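Local coordinates for protein precorrin-8x Methyl Mutase (Thermus thermophilus, PDB 1V9C) that probably catalyses the methyl-group migration that rearranges precorrin-8X, a step in the biosynthesis of adenosylcobalamin, at residues Trp30-Arg35 / His198-Leu203; Lys61-Gly66 / Phe88-Val93; Glu94-Pro99 / Glu114-Tyr119. One frame throughout, in Å; residues are numbered along the deposited sequence.

Interaction 1: residues Trp30-Arg35 / His198-Leu203; sequences WPVVRR and HALIRL. With SO4 (sulfate ion), chain F; SO4 (sulfate ion), chain E.
Arg35 reaches across from helix 30-40 and lays its guanidinium against His198 of helix 190-205, with His198 CB 3.6 Å above one face of the group, toward its rim. The two helix segments run roughly antiparallel, at 140°, and their axes come within 8.9 Å of each other. Ala199 keeps them close: its methyl group sits against the backbone of the other helix, meeting Pro31 O and, at 3.8 Å, Val32 CA, and it also supports the aliphatic part of Arg35. CG of Arg35 stands anti to the backbone N (chi1 -169°), which carries the chain out over Ala199 CB before a bend at chi2 turns the head group along His198. On the flank, Val32 CG2 meets Leu200 CD2 at 4.1 Å, the two side chains crossing at a slant, while Pro31 CG touches Leu203 CD2; Leu200 and Leu203 continue onto helix 55-65.

Two sulfates, probably from the crystallisation liquor, lie in the plane of the Arg35 guanidinium at its edge. The chain E sulfate takes Arg35 NE at O3 (2.8 Å) and Arg35 NH2 at O2 (2.7 Å), a nearly straight pair of bonds that fixes the rotation of the group. Its O1 also lies at the edge of the His198 ring, accepting from ND1 at 3.0 Å, while NE2 of that ring is bonded to the backbone N of Asn81. The chain F sulfate receives NH1 and NH2 of Arg35, and its O3 is shared with Arg202 NH1 at 2.8 Å. Arg202 is also salt-bridged through NE to Asp206. The chemistry is thus divided: an apolar seam joins the helices, and beside it a donor-rich edge can hold anions, consistent with affinity for negatively charged groups such as carboxylates.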
loop_
_atom_site.group_PDB
_atom_site.type_symbol
_atom_site.label_atom_id
_atom_site.label_comp_id
_atom_site.label_asym_id
_atom_site.label_seq_id
_atom_site.Cartn_x
_atom_site.Cartn_y
_atom_site.Cartn_z
ATOM N N TRP B 30 -8.829 3.890 19.093
ATOM C CA TRP B 30 -7.504 3.314 19.221
ATOM C C TRP B 30 -7.203 2.113 18.324
ATOM O O TRP B 30 -6.209 2.126 17.619
ATOM C CB TRP B 30 -7.199 2.941 20.676
ATOM C CG TRP B 30 -5.766 2.468 20.851
ATOM C CD1 TRP B 30 -5.351 1.271 21.375
ATOM C CD2 TRP B 30 -4.579 3.144 20.413
ATOM N NE1 TRP B 30 -3.979 1.157 21.279
ATOM C CE2 TRP B 30 -3.480 2.292 20.693
ATOM C CE3 TRP B 30 -4.334 4.379 19.809
ATOM C CZ2 TRP B 30 -2.160 2.642 20.387
ATOM C CZ3 TRP B 30 -3.008 4.730 19.502
ATOM C CH2 TRP B 30 -1.942 3.861 19.792
ATOM N N PRO B 31 -8.065 1.079 18.326
ATOM C CA PRO B 31 -7.821 -0.099 17.491
ATOM C C PRO B 31 -7.570 0.265 16.035
ATOM O O PRO B 31 -6.898 -0.457 15.312
ATOM C CB PRO B 31 -9.092 -0.923 17.668
ATOM C CG PRO B 31 -9.582 -0.518 19.022
ATOM C CD PRO B 31 -9.374 0.973 18.985
ATOM N N VAL B 32 -8.113 1.396 15.602
ATOM C CA VAL B 32 -7.918 1.823 14.227
ATOM C C VAL B 32 -6.516 2.394 14.045
ATOM O O VAL B 32 -5.820 2.062 13.084
ATOM C CB VAL B 32 -8.973 2.880 13.844
ATOM C CG1 VAL B 32 -8.664 3.481 12.484
ATOM C CG2 VAL B 32 -10.355 2.238 13.856
ATOM N N VAL B 33 -6.095 3.236 14.987
ATOM C CA VAL B 33 -4.786 3.875 14.904
ATOM C C VAL B 33 -3.664 2.864 15.067
ATOM O O VAL B 33 -2.636 2.964 14.403
ATOM C CB VAL B 33 -4.623 4.997 15.965
ATOM C CG1 VAL B 33 -3.281 5.672 15.803
ATOM C CG2 VAL B 33 -5.741 6.046 15.809
ATOM N N ARG B 34 -3.884 1.902 15.955
ATOM C CA ARG B 34 -2.933 0.838 16.232
ATOM C C ARG B 34 -2.673 0.070 14.940
ATOM O O ARG B 34 -1.528 -0.149 14.557
ATOM C CB ARG B 34 -3.516 -0.112 17.287
ATOM C CG ARG B 34 -2.601 -1.262 17.677
ATOM C CD ARG B 34 -3.393 -2.452 18.209
ATOM N NE ARG B 34 -3.990 -2.242 19.523
ATOM C CZ ARG B 34 -5.205 -2.668 19.865
ATOM N NH1 ARG B 34 -5.954 -3.318 18.981
ATOM N NH2 ARG B 34 -5.664 -2.469 21.096
ATOM N N ARG B 35 -3.756 -0.323 14.269
ATOM C CA ARG B 35 -3.674 -1.071 13.024
ATOM C C ARG B 35 -2.930 -0.295 11.937
ATOM O O ARG B 35 -2.129 -0.850 11.202
ATOM C CB ARG B 35 -5.081 -1.433 12.548
ATOM C CG ARG B 35 -5.077 -2.425 11.433
ATOM C CD ARG B 35 -5.932 -3.602 11.788
ATOM N NE ARG B 35 -5.665 -4.739 10.917
ATOM C CZ ARG B 35 -6.159 -5.954 11.120
ATOM N NH1 ARG B 35 -6.944 -6.187 12.164
ATOM N NH2 ARG B 35 -5.858 -6.937 10.290
ATOM N N HIS B 198 -9.711 -2.777 7.700
ATOM C CA HIS B 198 -9.603 -4.046 8.400
ATOM C C HIS B 198 -9.900 -3.860 9.884
ATOM O O HIS B 198 -10.550 -4.696 10.498
ATOM C CB HIS B 198 -8.223 -4.660 8.188
ATOM C CG HIS B 198 -8.073 -5.343 6.863
ATOM N ND1 HIS B 198 -6.860 -5.480 6.223
ATOM C CD2 HIS B 198 -8.990 -5.924 6.052
ATOM C CE1 HIS B 198 -7.032 -6.107 5.075
ATOM N NE2 HIS B 198 -8.317 -6.385 4.945
ATOM N N ALA B 199 -9.461 -2.742 10.451
ATOM C CA ALA B 199 -9.712 -2.491 11.863
ATOM C C ALA B 199 -11.202 -2.312 12.098
ATOM O O ALA B 199 -11.731 -2.783 13.096
ATOM C CB ALA B 199 -8.960 -1.255 12.327
ATOM N N LEU B 200 -11.878 -1.635 11.176
ATOM C CA LEU B 200 -13.311 -1.412 11.326
ATOM C C LEU B 200 -14.074 -2.713 11.262
ATOM O O LEU B 200 -14.977 -2.939 12.060
ATOM C CB LEU B 200 -13.827 -0.436 10.266
ATOM C CG LEU B 200 -13.333 0.992 10.528
ATOM C CD1 LEU B 200 -13.816 1.947 9.444
ATOM C CD2 LEU B 200 -13.807 1.421 11.899
ATOM N N ILE B 201 -13.702 -3.573 10.318
ATOM C CA ILE B 201 -14.356 -4.857 10.180
ATOM C C ILE B 201 -14.184 -5.713 11.432
ATOM O O ILE B 201 -15.154 -6.290 11.923
ATOM C CB ILE B 201 -13.816 -5.633 8.976
ATOM C CG1 ILE B 201 -14.300 -4.975 7.680
ATOM C CG2 ILE B 201 -14.262 -7.086 9.053
ATOM C CD1 ILE B 201 -13.791 -5.646 6.406
ATOM N N ARG B 202 -12.957 -5.793 11.943
ATOM C CA ARG B 202 -12.686 -6.593 13.138
ATOM C C ARG B 202 -13.468 -6.088 14.355
ATOM O O ARG B 202 -13.944 -6.882 15.153
ATOM C CB ARG B 202 -11.192 -6.586 13.459
ATOM C CG ARG B 202 -10.821 -7.328 14.736
ATOM C CD ARG B 202 -11.046 -8.821 14.580
ATOM N NE ARG B 202 -10.693 -9.566 15.788
ATOM C CZ ARG B 202 -9.474 -9.613 16.324
ATOM N NH1 ARG B 202 -8.463 -8.958 15.767
ATOM N NH2 ARG B 202 -9.265 -10.323 17.424
ATOM N N LEU B 203 -13.583 -4.771 14.499
ATOM C CA LEU B 203 -14.319 -4.189 15.621
ATOM C C LEU B 203 -15.789 -4.542 15.470
ATOM O O LEU B 203 -16.466 -4.843 16.443
ATOM C CB LEU B 203 -14.180 -2.661 15.638
ATOM C CG LEU B 203 -13.044 -2.002 16.419
ATOM C CD1 LEU B 203 -12.971 -0.521 16.058
ATOM C CD2 LEU B 203 -13.278 -2.182 17.907
HETATM S S SO4 F . -8.052 -9.523 11.942
HETATM O O1 SO4 F . -8.053 -8.798 10.663
HETATM O O2 SO4 F . -9.231 -10.405 12.020
HETATM O O3 SO4 F . -8.073 -8.555 13.050
HETATM O O4 SO4 F . -6.827 -10.335 12.041
HETATM S S SO4 E . -3.567 -5.119 7.830
HETATM O O1 SO4 E . -3.908 -4.905 6.410
HETATM O O2 SO4 E . -4.058 -6.429 8.286
HETATM O O3 SO4 E . -4.209 -4.073 8.635
HETATM O O4 SO4 E . -2.103 -5.058 7.991
#

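Interaction 2: residues Lys61-Gly66 / Phe88-Val93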
loop_
_atom_site.group_PDB
_atom_site.type_symbol
_atom_site.label_atom_id
_atom_site.label_comp_id
_atom_site.label_asym_id
_atom_site.label_seq_id
_atom_site.Cartn_x
_atom_site.Cartn_y
_atom_site.Cartn_z
ATOM N N LYS B 61 -21.524 0.381 11.940
ATOM C CA LYS B 61 -22.913 0.324 11.516
ATOM C C LYS B 61 -23.002 0.053 10.013
ATOM O O LYS B 61 -23.748 -0.826 9.576
ATOM C CB LYS B 61 -23.599 1.647 11.877
ATOM C CG LYS B 61 -24.750 2.061 10.970
ATOM C CD LYS B 61 -26.025 1.253 11.198
ATOM C CE LYS B 61 -27.155 1.795 10.322
ATOM N NZ LYS B 61 -28.470 1.155 10.603
ATOM N N ALA B 62 -22.233 0.798 9.222
ATOM C CA ALA B 62 -22.256 0.608 7.777
ATOM C C ALA B 62 -21.712 -0.772 7.433
ATOM O O ALA B 62 -22.268 -1.488 6.595
ATOM C CB ALA B 62 -21.435 1.682 7.100
ATOM N N ILE B 63 -20.619 -1.148 8.081
ATOM C CA ILE B 63 -20.031 -2.455 7.832
ATOM C C ILE B 63 -21.093 -3.537 8.026
ATOM O O ILE B 63 -21.296 -4.387 7.163
ATOM C CB ILE B 63 -18.861 -2.721 8.792
ATOM C CG1 ILE B 63 -17.686 -1.814 8.441
ATOM C CG2 ILE B 63 -18.445 -4.159 8.714
ATOM C CD1 ILE B 63 -16.635 -1.783 9.509
ATOM N N GLN B 64 -21.765 -3.483 9.165
ATOM C CA GLN B 64 -22.811 -4.438 9.519
ATOM C C GLN B 64 -24.045 -4.385 8.626
ATOM O O GLN B 64 -24.746 -5.387 8.470
ATOM C CB GLN B 64 -23.225 -4.221 10.972
ATOM C CG GLN B 64 -22.182 -4.691 11.950
ATOM C CD GLN B 64 -22.456 -4.227 13.354
ATOM O OE1 GLN B 64 -21.771 -4.628 14.300
ATOM N NE2 GLN B 64 -23.460 -3.370 13.507
ATOM N N ALA B 65 -24.307 -3.214 8.049
ATOM C CA ALA B 65 -25.449 -3.025 7.169
ATOM C C ALA B 65 -25.175 -3.682 5.833
ATOM O O ALA B 65 -26.087 -3.905 5.033
ATOM C CB ALA B 65 -25.710 -1.545 6.966
ATOM N N GLY B 66 -23.910 -3.985 5.583
ATOM C CA GLY B 66 -23.564 -4.601 4.320
ATOM C C GLY B 66 -23.216 -3.513 3.330
ATOM O O GLY B 66 -23.221 -3.733 2.114
ATOM N N PHE B 88 -19.390 -9.540 6.698
ATOM C CA PHE B 88 -20.651 -8.840 6.513
ATOM C C PHE B 88 -20.880 -8.586 5.026
ATOM O O PHE B 88 -21.697 -7.747 4.656
ATOM C CB PHE B 88 -20.664 -7.506 7.267
ATOM C CG PHE B 88 -20.316 -7.623 8.729
ATOM C CD1 PHE B 88 -18.984 -7.624 9.145
ATOM C CD2 PHE B 88 -21.320 -7.728 9.691
ATOM C CE1 PHE B 88 -18.652 -7.727 10.502
ATOM C CE2 PHE B 88 -21.002 -7.832 11.054
ATOM C CZ PHE B 88 -19.662 -7.831 11.457
ATOM N N GLY B 89 -20.157 -9.324 4.183
ATOM C CA GLY B 89 -20.283 -9.171 2.745
ATOM C C GLY B 89 -20.329 -7.721 2.292
ATOM O O GLY B 89 -21.371 -7.237 1.850
ATOM N N ASN B 90 -19.210 -7.014 2.404
ATOM C CA ASN B 90 -19.160 -5.617 1.983
ATOM C C ASN B 90 -18.526 -5.526 0.598
ATOM O O ASN B 90 -17.309 -5.670 0.444
ATOM C CB ASN B 90 -18.358 -4.780 2.984
ATOM C CG ASN B 90 -18.920 -4.845 4.382
ATOM O OD1 ASN B 90 -18.589 -5.739 5.158
ATOM N ND2 ASN B 90 -19.792 -3.901 4.711
ATOM N N GLU B 91 -19.358 -5.290 -0.412
ATOM C CA GLU B 91 -18.875 -5.195 -1.781
ATOM C C GLU B 91 -17.870 -4.074 -1.937
ATOM O O GLU B 91 -18.048 -3.000 -1.383
ATOM C CB GLU B 91 -20.031 -4.950 -2.749
ATOM C CG GLU B 91 -19.579 -4.750 -4.183
ATOM C CD GLU B 91 -20.742 -4.521 -5.151
ATOM O OE1 GLU B 91 -20.500 -4.462 -6.374
ATOM O OE2 GLU B 91 -21.893 -4.397 -4.691
ATOM N N VAL B 92 -16.813 -4.338 -2.695
ATOM C CA VAL B 92 -15.794 -3.341 -2.940
ATOM C C VAL B 92 -15.899 -2.853 -4.370
ATOM O O VAL B 92 -15.986 -3.641 -5.295
ATOM C CB VAL B 92 -14.358 -3.900 -2.745
ATOM C CG1 VAL B 92 -13.354 -2.765 -2.874
ATOM C CG2 VAL B 92 -14.227 -4.591 -1.386
ATOM N N VAL B 93 -15.880 -1.544 -4.552
ATOM C CA VAL B 93 -15.936 -0.988 -5.892
ATOM C C VAL B 93 -14.795 0.002 -6.110
ATOM O O VAL B 93 -14.688 1.012 -5.413
ATOM C CB VAL B 93 -17.281 -0.289 -6.150
ATOM C CG1 VAL B 93 -17.249 0.407 -7.505
ATOM C CG2 VAL B 93 -18.397 -1.321 -6.123
HETATM O O HOH W 1 -22.271 -4.697 0.109
#
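Gly66 and Asn90 bring the two backbones nearest, their CA atoms 5.1 Å apart, where helix 55-65 ends beside the turn leading into strand 92-94. Both segments change direction at a glycine with positive phi. Gly66 (phi 91°) closes its helix with a Schellman motif, its N bonded to Ile63 O and weakly to Ala62 O; Gly89 is the corresponding residue after helix 82-88, where its N and that of Asn90 bond back into the last turn. A water bridges the second turn, donating to Gly89 O and accepting from Glu91 N at 3.0 Å, close to Gly66.

The polar link between the segments is made by Asn90. Its ND2 donates to Ile63 O at 2.9 Å, in the carbonyl plane and on a lone pair, with an N-H...O angle of 162°; the acceptor lies near the amide plane as well. Ile63 O is therefore gripped twice, by Asn90 ND2 and by Gly66 N. The same amide nitrogen also bonds to Ala67 O just beyond the helix, so ND2 serves two carbonyls at the helix end, which fixes the rotation of the amide.

Phe88 lies over this last turn. Its CB is 3.2 Å from Ile63 O, and both ring contacts come obliquely from the same side of the ring: Ile63 CG2 reaches Phe88 CD1 at 3.5 Å, and Gln64 CG comes to Phe88 CE2 at the same distance. Gln64 runs alongside the ring and points the same way, offering its aliphatic part. Ile63 and Phe88 also touch Ala204 of helix 190-205.

Strands 69-71 and 92-94 are parallel neighbours joined by helices 74-79 and 82-88, a beta-alpha-beta crossover. The paired Schellman ends of helices 55-65 and 82-88, tied by one asparagine, thus precede two adjacent strands of this doubly wound alpha/beta fold.

Interaction 3: residues Glu94-Pro99 / Glu114-Tyr119; sequences ELLAHP and EAAVAY
Leu95, just past strand 92-94, packs directly on Ala116 of helix 112-122. The contact starts at the root of the leucine, where CB meets Ala116 CB at 3.8 Å. CG stands anti to the carbonyl carbon (chi1 -61°), and the fork beyond it divides the work: CD1 extends toward Ala116 O, 4.0 Å away, while CD2 comes to the ring edge of Tyr119, 4.4 Å from CD2 of the tyrosine. Leu95 opens a type I turn that ends at His98, and Leu96, the next residue of that turn, sends its CD2 to the same Ala116 methyl from a direction about square to that of Leu95 CB, at 3.9 Å.

At the far end of the turn, Tyr119 CE2 sits 4.0 Å above one face of the His98 ring, toward its rim. The two side chains cross at about a right angle, with ring planes inclined by 44°. His98 is the N-cap of helix 99-107, and its ND1 makes a weak bond to Glu100 N; Tyr119 also touches this helix.

His98 NE2 and Tyr119 OH are 3.8 Å apart, too far for a hydrogen bond. Cohesion here therefore rests on van der Waals packing of methyl, methylene and ring surfaces.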
loop_
_atom_site.group_PDB
_atom_site.type_symbol
_atom_site.label_atom_id
_atom_site.label_comp_id
_atom_site.label_asym_id
_atom_site.label_seq_id
_atom_site.Cartn_x
_atom_site.Cartn_y
_atom_site.Cartn_z
ATOM N N GLU B 94 -13.935 -0.327 -7.071
ATOM C CA GLU B 94 -12.800 0.500 -7.442
ATOM C C GLU B 94 -13.281 1.449 -8.542
ATOM O O GLU B 94 -13.481 1.046 -9.691
ATOM C CB GLU B 94 -11.651 -0.393 -7.933
ATOM C CG GLU B 94 -10.646 0.279 -8.874
ATOM C CD GLU B 94 -9.998 1.519 -8.293
ATOM O OE1 GLU B 94 -9.161 2.138 -8.991
ATOM O OE2 GLU B 94 -10.321 1.877 -7.142
ATOM N N LEU B 95 -13.462 2.711 -8.178
ATOM C CA LEU B 95 -13.964 3.716 -9.107
ATOM C C LEU B 95 -13.011 4.257 -10.177
ATOM O O LEU B 95 -13.321 4.184 -11.367
ATOM C CB LEU B 95 -14.569 4.878 -8.312
ATOM C CG LEU B 95 -15.761 4.534 -7.409
ATOM C CD1 LEU B 95 -16.207 5.760 -6.623
ATOM C CD2 LEU B 95 -16.907 4.009 -8.254
ATOM N N LEU B 96 -11.863 4.795 -9.772
ATOM C CA LEU B 96 -10.904 5.367 -10.722
ATOM C C LEU B 96 -10.457 4.471 -11.871
ATOM O O LEU B 96 -10.151 4.962 -12.958
ATOM C CB LEU B 96 -9.669 5.892 -9.986
ATOM C CG LEU B 96 -9.903 7.150 -9.153
ATOM C CD1 LEU B 96 -8.574 7.629 -8.600
ATOM C CD2 LEU B 96 -10.532 8.243 -10.008
ATOM N N ALA B 97 -10.411 3.165 -11.644
ATOM C CA ALA B 97 -10.004 2.248 -12.700
ATOM C C ALA B 97 -11.225 1.565 -13.302
ATOM O O ALA B 97 -11.092 0.692 -14.153
ATOM C CB ALA B 97 -9.041 1.205 -12.148
ATOM N N HIS B 98 -12.411 1.970 -12.852
ATOM C CA HIS B 98 -13.666 1.399 -13.336
ATOM C C HIS B 98 -13.836 1.651 -14.840
ATOM O O HIS B 98 -13.519 2.735 -15.338
ATOM C CB HIS B 98 -14.837 2.010 -12.564
ATOM C CG HIS B 98 -16.097 1.207 -12.636
ATOM N ND1 HIS B 98 -16.725 0.910 -13.825
ATOM C CD2 HIS B 98 -16.852 0.647 -11.661
ATOM C CE1 HIS B 98 -17.813 0.202 -13.582
ATOM N NE2 HIS B 98 -17.914 0.030 -12.276
ATOM N N PRO B 99 -14.338 0.646 -15.581
ATOM C CA PRO B 99 -14.557 0.729 -17.030
ATOM C C PRO B 99 -15.378 1.937 -17.481
ATOM O O PRO B 99 -14.890 2.777 -18.241
ATOM C CB PRO B 99 -15.259 -0.589 -17.345
ATOM C CG PRO B 99 -14.670 -1.519 -16.349
ATOM C CD PRO B 99 -14.699 -0.692 -15.085
ATOM N N GLU B 114 -13.517 12.941 -11.556
ATOM C CA GLU B 114 -14.840 13.539 -11.644
ATOM C C GLU B 114 -15.806 12.484 -12.157
ATOM O O GLU B 114 -16.898 12.308 -11.622
ATOM C CB GLU B 114 -14.815 14.742 -12.591
ATOM C CG GLU B 114 -14.106 15.964 -12.021
ATOM C CD GLU B 114 -14.851 16.582 -10.846
ATOM O OE1 GLU B 114 -14.340 17.564 -10.265
ATOM O OE2 GLU B 114 -15.949 16.092 -10.504
ATOM N N ALA B 115 -15.388 11.780 -13.201
ATOM C CA ALA B 115 -16.200 10.731 -13.781
ATOM C C ALA B 115 -16.540 9.731 -12.690
ATOM O O ALA B 115 -17.681 9.278 -12.590
ATOM C CB ALA B 115 -15.439 10.042 -14.909
ATOM N N ALA B 116 -15.544 9.403 -11.867
ATOM C CA ALA B 116 -15.717 8.442 -10.780
ATOM C C ALA B 116 -16.855 8.813 -9.833
ATOM O O ALA B 116 -17.759 8.015 -9.605
ATOM C CB ALA B 116 -14.414 8.296 -10.004
ATOM N N VAL B 117 -16.807 10.016 -9.273
ATOM C CA VAL B 117 -17.859 10.465 -8.360
ATOM C C VAL B 117 -19.196 10.562 -9.100
ATOM O O VAL B 117 -20.191 9.951 -8.696
ATOM C CB VAL B 117 -17.540 11.850 -7.765
ATOM C CG1 VAL B 117 -18.580 12.208 -6.721
ATOM C CG2 VAL B 117 -16.154 11.856 -7.164
ATOM N N ALA B 118 -19.208 11.342 -10.178
ATOM C CA ALA B 118 -20.406 11.523 -10.992
ATOM C C ALA B 118 -21.020 10.164 -11.279
ATOM O O ALA B 118 -22.222 9.967 -11.112
ATOM C CB ALA B 118 -20.052 12.223 -12.300
ATOM N N TYR B 119 -20.187 9.226 -11.711
ATOM C CA TYR B 119 -20.662 7.883 -11.994
ATOM C C TYR B 119 -21.269 7.275 -10.731
ATOM O O TYR B 119 -22.420 6.841 -10.734
ATOM C CB TYR B 119 -19.517 6.994 -12.466
ATOM C CG TYR B 119 -19.928 5.546 -12.614
ATOM C CD1 TYR B 119 -20.565 5.098 -13.767
ATOM C CD2 TYR B 119 -19.737 4.636 -11.571
ATOM C CE1 TYR B 119 -21.005 3.784 -13.881
ATOM C CE2 TYR B 119 -20.177 3.316 -11.676
ATOM C CZ TYR B 119 -20.812 2.900 -12.834
ATOM O OH TYR B 119 -21.264 1.607 -12.949
#

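Interactions 2 and 3 follow one another along the chain, and both fall between the two halves of interaction 1, which brings an early helix, 30-40, against the last one, 190-205. Interactions 1 and 2 have centres 15 Å apart and meet where Ile63 CD1 packs on Leu200 CB at 3.2 Å, so helix 190-205 serves both. Interaction 2 runs into interaction 3 through strand 92-94, an outermost strand of the mixed sheet within this chain; Val93 touches His98. Interactions 1 and 3 lie on opposite sides of the chain's centre, about 27 Å apart between centres. Packing thus extends from helices 30-40 and 190-205 to the sheet's edge strand 92-94 and the helix beyond it.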